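Local coordinates for protein phosphatidylinositide phosphatase SAC2 (Homo sapiens, PDB 4XUU) that dephosphorylates phosphatidylinositol 4-phosphate at the 4 position and forms homodimers, the present chain being its hSac2 domain, with a pleckstrin-homology-like core, at residues N80-P90 with S99-Y107. Sequence-based numbering, arbitrary orientation.
Sequences NLEKIEIGPEP and SCMRLHYRY
H104 and E85 meet across antiparallel strands 81-88 and 99-107, where one ring makes two contacts, its face for a lysine and its edge for a carboxylate. Followed outward, H104 starts with CB lying 3.9 Å from K83 CG. Its CG, ND1 and CD2 run beneath K83 CE, which sits over the ring centre, 3.9 Å from the centroid, in a CH-pi contact. At the far end NE2 donates to E85 OE1 (2.8 Å, 153° at the hydrogen) and CE1 lies 3.5 Å from E85 OE1, which is close to the ring plane yet approached from above the carboxylate, whose plane stands 86° to the ring. With chi1 at -62°, CG stands anti to the carbonyl carbon, which turns one ring face to K83 CE and points the NE2 edge at E85 OE1. Were the imidazole replaced by an alanine here, E85 OE1 would probably lose this donor and K83 CE its ring face. The strands form a beta hairpin within the sheet of a pleckstrin-homology-like fold, R102 N bonding to E85 O (2.8 Å) with a return bond. On the other face, I84 CD1 touches selenomethionine M101 CE at 3.6 Å, and M101 reaches A136 and L139 of helix 129-145. Near one end C100 SG, bonded to C35 in a disulfide, lies 3.8 Å from E89 CB; towards the other, E82 OE2 and R106 NE form a salt bridge whose hydrogen bond is weak.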
ATOM      1  N   ASN A  80      10.984  -8.943  21.373  1.00 53.79           N
ATOM      2  CA  ASN A  80       9.734  -9.123  22.104  1.00 53.75           C
ATOM      3  C   ASN A  80       8.498  -8.559  21.408  1.00 50.77           C
ATOM      4  O   ASN A  80       7.375  -8.801  21.854  1.00 51.29           O
ATOM      5  CB  ASN A  80       9.851  -8.546  23.518  1.00 54.13           C
ATOM      6  CG  ASN A  80      10.817  -9.326  24.392  1.00 58.19           C
ATOM      7  OD1 ASN A  80      11.521  -8.745  25.213  1.00 58.99           O
ATOM      8  ND2 ASN A  80      10.855 -10.643  24.218  1.00 61.88           N
ATOM      9  N   LEU A  81       8.709  -7.808  20.327  1.00 48.09           N
ATOM     10  CA  LEU A  81       7.609  -7.309  19.505  1.00 45.68           C
ATOM     11  C   LEU A  81       7.063  -8.442  18.637  1.00 47.38           C
ATOM     12  O   LEU A  81       7.690  -8.830  17.655  1.00 48.09           O
ATOM     13  CB  LEU A  81       8.067  -6.127  18.641  1.00 43.09           C
ATOM     14  CG  LEU A  81       7.012  -5.399  17.790  1.00 41.07           C
ATOM     15  CD1 LEU A  81       5.843  -4.907  18.635  1.00 40.53           C
ATOM     16  CD2 LEU A  81       7.639  -4.252  17.032  1.00 38.92           C
ATOM     17  N   GLU A  82       5.893  -8.960  19.009  1.00 48.49           N
ATOM     18  CA  GLU A  82       5.331 -10.171  18.400  1.00 51.11           C
ATOM     19  C   GLU A  82       4.732  -9.939  17.016  1.00 49.48           C
ATOM     20  O   GLU A  82       5.051 -10.657  16.069  1.00 51.10           O
ATOM     21  CB  GLU A  82       4.262 -10.796  19.303  1.00 53.64           C
ATOM     22  CG  GLU A  82       4.707 -11.117  20.725  1.00 56.89           C
ATOM     23  CD  GLU A  82       3.576 -11.689  21.576  1.00 61.54           C
ATOM     24  OE1 GLU A  82       2.392 -11.398  21.279  1.00 61.63           O
ATOM     25  OE2 GLU A  82       3.870 -12.430  22.543  1.00 65.58           O
ATOM     26  N   LYS A  83       3.851  -8.946  16.916  1.00 46.74           N
ATOM     27  CA  LYS A  83       3.095  -8.682  15.695  1.00 45.48           C
ATOM     28  C   LYS A  83       2.510  -7.276  15.712  1.00 42.78           C
ATOM     29  O   LYS A  83       2.444  -6.636  16.764  1.00 41.91           O
ATOM     30  CB  LYS A  83       1.977  -9.717  15.513  1.00 48.16           C
ATOM     31  CG  LYS A  83       0.986  -9.786  16.664  1.00 49.25           C
ATOM     32  CD  LYS A  83      -0.102 -10.808  16.414  1.00 51.99           C
ATOM     33  CE  LYS A  83      -1.136 -10.759  17.527  1.00 54.05           C
ATOM     34  NZ  LYS A  83      -2.303 -11.637  17.253  1.00 57.76           N
ATOM     35  N   ILE A  84       2.098  -6.800  14.539  1.00 41.68           N
ATOM     36  CA  ILE A  84       1.402  -5.526  14.417  1.00 39.97           C
ATOM     37  C   ILE A  84       0.046  -5.728  13.744  1.00 41.44           C
ATOM     38  O   ILE A  84      -0.054  -6.405  12.720  1.00 42.36           O
ATOM     39  CB  ILE A  84       2.237  -4.483  13.621  1.00 38.14           C
ATOM     40  CG1 ILE A  84       3.589  -4.238  14.301  1.00 37.11           C
ATOM     41  CG2 ILE A  84       1.471  -3.175  13.482  1.00 36.73           C
ATOM     42  CD1 ILE A  84       4.558  -3.414  13.487  1.00 35.82           C
ATOM     43  N   GLU A  85      -0.992  -5.136  14.326  1.00 41.99           N
ATOM     44  CA  GLU A  85      -2.321  -5.148  13.722  1.00 43.87           C
ATOM     45  C   GLU A  85      -2.727  -3.739  13.314  1.00 43.13           C
ATOM     46  O   GLU A  85      -2.531  -2.796  14.080  1.00 42.48           O
ATOM     47  CB  GLU A  85      -3.345  -5.710  14.700  1.00 46.41           C
ATOM     48  CG  GLU A  85      -3.123  -7.157  15.086  1.00 48.65           C
ATOM     49  CD  GLU A  85      -4.170  -7.652  16.053  1.00 52.98           C
ATOM     50  OE1 GLU A  85      -4.526  -6.903  16.989  1.00 53.36           O
ATOM     51  OE2 GLU A  85      -4.644  -8.796  15.877  1.00 56.97           O
ATOM     52  N   ILE A  86      -3.276  -3.595  12.111  1.00 43.93           N
ATOM     53  CA  ILE A  86      -3.762  -2.299  11.634  1.00 44.20           C
ATOM     54  C   ILE A  86      -5.205  -2.384  11.131  1.00 47.42           C
ATOM     55  O   ILE A  86      -5.498  -3.066  10.142  1.00 48.85           O
ATOM     56  CB  ILE A  86      -2.847  -1.685  10.537  1.00 42.71           C
ATOM     57  CG1 ILE A  86      -1.458  -1.372  11.107  1.00 40.27           C
ATOM     58  CG2 ILE A  86      -3.474  -0.415   9.960  1.00 43.64           C
ATOM     59  CD1 ILE A  86      -0.435  -0.930  10.074  1.00 38.66           C
ATOM     60  N   GLY A  87      -6.100  -1.682  11.814  1.00 49.10           N
ATOM     61  CA  GLY A  87      -7.503  -1.658  11.426  1.00 52.94           C
ATOM     62  C   GLY A  87      -8.277  -0.525  12.063  1.00 55.12           C
ATOM     63  O   GLY A  87      -7.701   0.290  12.784  1.00 53.59           O
ATOM     64  N   PRO A  88      -9.597  -0.468  11.800  1.00 59.32           N
ATOM     65  CA  PRO A  88     -10.460   0.559  12.382  1.00 62.63           C
ATOM     66  C   PRO A  88     -10.431   0.534  13.908  1.00 63.17           C
ATOM     67  O   PRO A  88     -10.372  -0.542  14.510  1.00 62.90           O
ATOM     68  CB  PRO A  88     -11.852   0.176  11.870  1.00 67.01           C
ATOM     69  CG  PRO A  88     -11.596  -0.605  10.637  1.00 65.79           C
ATOM     70  CD  PRO A  88     -10.351  -1.375  10.916  1.00 61.61           C
ATOM     71  N   GLU A  89     -10.465   1.720  14.511  1.00 64.62           N
ATOM     72  CA  GLU A  89     -10.436   1.880  15.969  1.00 66.02           C
ATOM     73  C   GLU A  89     -11.512   1.069  16.699  1.00 70.32           C
ATOM     74  O   GLU A  89     -12.649   0.970  16.225  1.00 74.09           O
ATOM     75  CB  GLU A  89     -10.537   3.362  16.362  1.00 67.77           C
ATOM     76  CG  GLU A  89     -11.653   4.134  15.669  1.00 72.42           C
ATOM     77  CD  GLU A  89     -12.203   5.275  16.506  1.00 77.26           C
ATOM     78  OE1 GLU A  89     -13.141   5.955  16.032  1.00 81.71           O
ATOM     79  OE2 GLU A  89     -11.719   5.489  17.639  1.00 76.60           O
ATOM     80  N   PRO A  90     -11.147   0.477  17.853  1.00 70.29           N
ATOM     81  CA  PRO A  90     -12.106  -0.260  18.679  1.00 74.92           C
ATOM     82  C   PRO A  90     -13.074   0.668  19.419  1.00 80.33           C
ATOM     83  O   PRO A  90     -12.894   0.931  20.614  1.00 81.40           O
ATOM     84  CB  PRO A  90     -11.208  -1.015  19.671  1.00 72.73           C
ATOM     85  CG  PRO A  90      -9.961  -0.203  19.753  1.00 68.18           C
ATOM     86  CD  PRO A  90      -9.769   0.364  18.375  1.00 66.00           C
ATOM     87  N   SER A  99      -8.123   4.805  11.616  1.00 62.16           N
ATOM     88  CA  SER A  99      -7.415   3.545  11.805  1.00 58.60           C
ATOM     89  C   SER A  99      -6.477   3.650  12.998  1.00 55.68           C
ATOM     90  O   SER A  99      -5.999   4.737  13.328  1.00 55.22           O
ATOM     91  CB  SER A  99      -6.609   3.192  10.555  1.00 56.62           C
ATOM     92  OG  SER A  99      -7.407   3.290   9.388  1.00 59.88           O
ATOM     93  N   CYS A 100      -6.216   2.518  13.641  1.00 53.99           N
ATOM     94  CA  CYS A 100      -5.224   2.461  14.703  1.00 51.62           C
ATOM     95  C   CYS A 100      -4.235   1.318  14.500  1.00 48.60           C
ATOM     96  O   CYS A 100      -4.524   0.336  13.811  1.00 48.85           O
ATOM     97  CB  CYS A 100      -5.892   2.392  16.080  1.00 53.78           C
ATOM     98  SG  CYS A 100      -6.810   3.899  16.476  1.00 59.13           S
HETATM   99  N   MSE A 101      -3.061   1.477  15.102  1.00 45.93           N
HETATM  100  CA  MSE A 101      -1.976   0.525  14.999  1.00 43.49           C
HETATM  101  C   MSE A 101      -1.731  -0.098  16.365  1.00 42.93           C
HETATM  102  O   MSE A 101      -1.490   0.608  17.349  1.00 42.96           O
HETATM  103  CB  MSE A 101      -0.720   1.236  14.519  1.00 41.70           C
HETATM  104  CG  MSE A 101       0.442   0.317  14.238  1.00 41.78           C
HETATM  105 SE   MSE A 101       2.041   1.354  13.888  1.00 43.89          SE
HETATM  106  CE  MSE A 101       3.300  -0.081  13.724  1.00 43.02           C
ATOM    107  N   ARG A 102      -1.789  -1.421  16.415  1.00 42.62           N
ATOM    108  CA  ARG A 102      -1.638  -2.151  17.659  1.00 42.60           C
ATOM    109  C   ARG A 102      -0.338  -2.957  17.676  1.00 40.91           C
ATOM    110  O   ARG A 102      -0.135  -3.846  16.849  1.00 40.94           O
ATOM    111  CB  ARG A 102      -2.856  -3.048  17.867  1.00 45.47           C
ATOM    112  CG  ARG A 102      -2.939  -3.710  19.216  1.00 46.76           C
ATOM    113  CD  ARG A 102      -4.356  -4.147  19.492  1.00 49.72           C
ATOM    114  NE  ARG A 102      -5.153  -3.066  20.064  1.00 50.54           N
ATOM    115  CZ  ARG A 102      -6.458  -3.142  20.318  1.00 53.90           C
ATOM    116  NH1 ARG A 102      -7.139  -4.250  20.042  1.00 55.78           N
ATOM    117  NH2 ARG A 102      -7.087  -2.100  20.846  1.00 55.23           N
ATOM    118  N   LEU A 103       0.534  -2.627  18.623  1.00 39.75           N
ATOM    119  CA  LEU A 103       1.832  -3.277  18.780  1.00 38.74           C
ATOM    120  C   LEU A 103       1.786  -4.264  19.937  1.00 40.68           C
ATOM    121  O   LEU A 103       1.786  -3.862  21.101  1.00 41.36           O
ATOM    122  CB  LEU A 103       2.929  -2.234  19.042  1.00 37.11           C
ATOM    123  CG  LEU A 103       3.054  -1.000  18.138  1.00 35.87           C
ATOM    124  CD1 LEU A 103       4.067  -0.020  18.705  1.00 34.74           C
ATOM    125  CD2 LEU A 103       3.433  -1.384  16.725  1.00 34.63           C
ATOM    126  N   HIS A 104       1.741  -5.553  19.613  1.00 42.01           N
ATOM    127  CA  HIS A 104       1.690  -6.608  20.625  1.00 44.72           C
ATOM    128  C   HIS A 104       3.101  -6.978  21.069  1.00 44.89           C
ATOM    129  O   HIS A 104       3.933  -7.363  20.252  1.00 44.33           O
ATOM    130  CB  HIS A 104       0.970  -7.847  20.084  1.00 46.90           C
ATOM    131  CG  HIS A 104      -0.457  -7.604  19.699  1.00 47.57           C
ATOM    132  ND1 HIS A 104      -1.518  -7.973  20.499  1.00 50.24           N
ATOM    133  CD2 HIS A 104      -0.998  -7.035  18.597  1.00 46.22           C
ATOM    134  CE1 HIS A 104      -2.651  -7.637  19.909  1.00 50.44           C
ATOM    135  NE2 HIS A 104      -2.363  -7.069  18.752  1.00 48.59           N
ATOM    136  N   TYR A 105       3.368  -6.857  22.364  1.00 46.48           N
ATOM    137  CA  TYR A 105       4.688  -7.183  22.890  1.00 47.34           C
ATOM    138  C   TYR A 105       4.656  -8.200  24.029  1.00 51.80           C
ATOM    139  O   TYR A 105       3.665  -8.315  24.763  1.00 53.64           O
ATOM    140  CB  TYR A 105       5.458  -5.916  23.287  1.00 45.30           C
ATOM    141  CG  TYR A 105       4.951  -5.177  24.512  1.00 45.14           C
ATOM    142  CD1 TYR A 105       3.976  -4.184  24.399  1.00 43.20           C
ATOM    143  CD2 TYR A 105       5.472  -5.448  25.779  1.00 46.69           C
ATOM    144  CE1 TYR A 105       3.517  -3.492  25.519  1.00 43.97           C
ATOM    145  CE2 TYR A 105       5.024  -4.762  26.906  1.00 47.42           C
ATOM    146  CZ  TYR A 105       4.048  -3.786  26.769  1.00 46.55           C
ATOM    147  OH  TYR A 105       3.601  -3.110  27.879  1.00 47.89           O
ATOM    148  N   ARG A 106       5.750  -8.944  24.154  1.00 54.09           N
ATOM    149  CA  ARG A 106       5.900  -9.935  25.201  1.00 58.99           C
ATOM    150  C   ARG A 106       6.640  -9.305  26.377  1.00 59.94           C
ATOM    151  O   ARG A 106       7.663  -8.638  26.196  1.00 58.24           O
ATOM    152  CB  ARG A 106       6.644 -11.160  24.669  1.00 61.23           C
ATOM    153  CG  ARG A 106       6.591 -12.363  25.589  1.00 67.77           C
ATOM    154  CD  ARG A 106       7.114 -13.611  24.900  1.00 72.57           C
ATOM    155  NE  ARG A 106       6.103 -14.242  24.053  1.00 74.42           N
ATOM    156  CZ  ARG A 106       5.385 -15.307  24.404  1.00 79.76           C
ATOM    157  NH1 ARG A 106       5.557 -15.875  25.592  1.00 84.07           N
ATOM    158  NH2 ARG A 106       4.491 -15.810  23.562  1.00 80.92           N
ATOM    159  N   TYR A 107       6.102  -9.510  27.576  1.00 63.38           N
ATOM    160  CA  TYR A 107       6.644  -8.914  28.789  1.00 65.09           C
ATOM    161  C   TYR A 107       6.685  -9.947  29.910  1.00 70.69           C
ATOM    162  O   TYR A 107       5.663 -10.556  30.239  1.00 73.54           O
ATOM    163  CB  TYR A 107       5.813  -7.692  29.199  1.00 63.52           C
ATOM    164  CG  TYR A 107       6.280  -7.017  30.467  1.00 65.37           C
ATOM    165  CD1 TYR A 107       7.489  -6.322  30.506  1.00 64.04           C
ATOM    166  CD2 TYR A 107       5.511  -7.070  31.629  1.00 69.03           C
ATOM    167  CE1 TYR A 107       7.924  -5.701  31.675  1.00 66.25           C
ATOM    168  CE2 TYR A 107       5.935  -6.450  32.802  1.00 71.04           C
ATOM    169  CZ  TYR A 107       7.142  -5.766  32.818  1.00 69.81           C
ATOM    170  OH  TYR A 107       7.569  -5.150  33.973  1.00 72.57           O
TER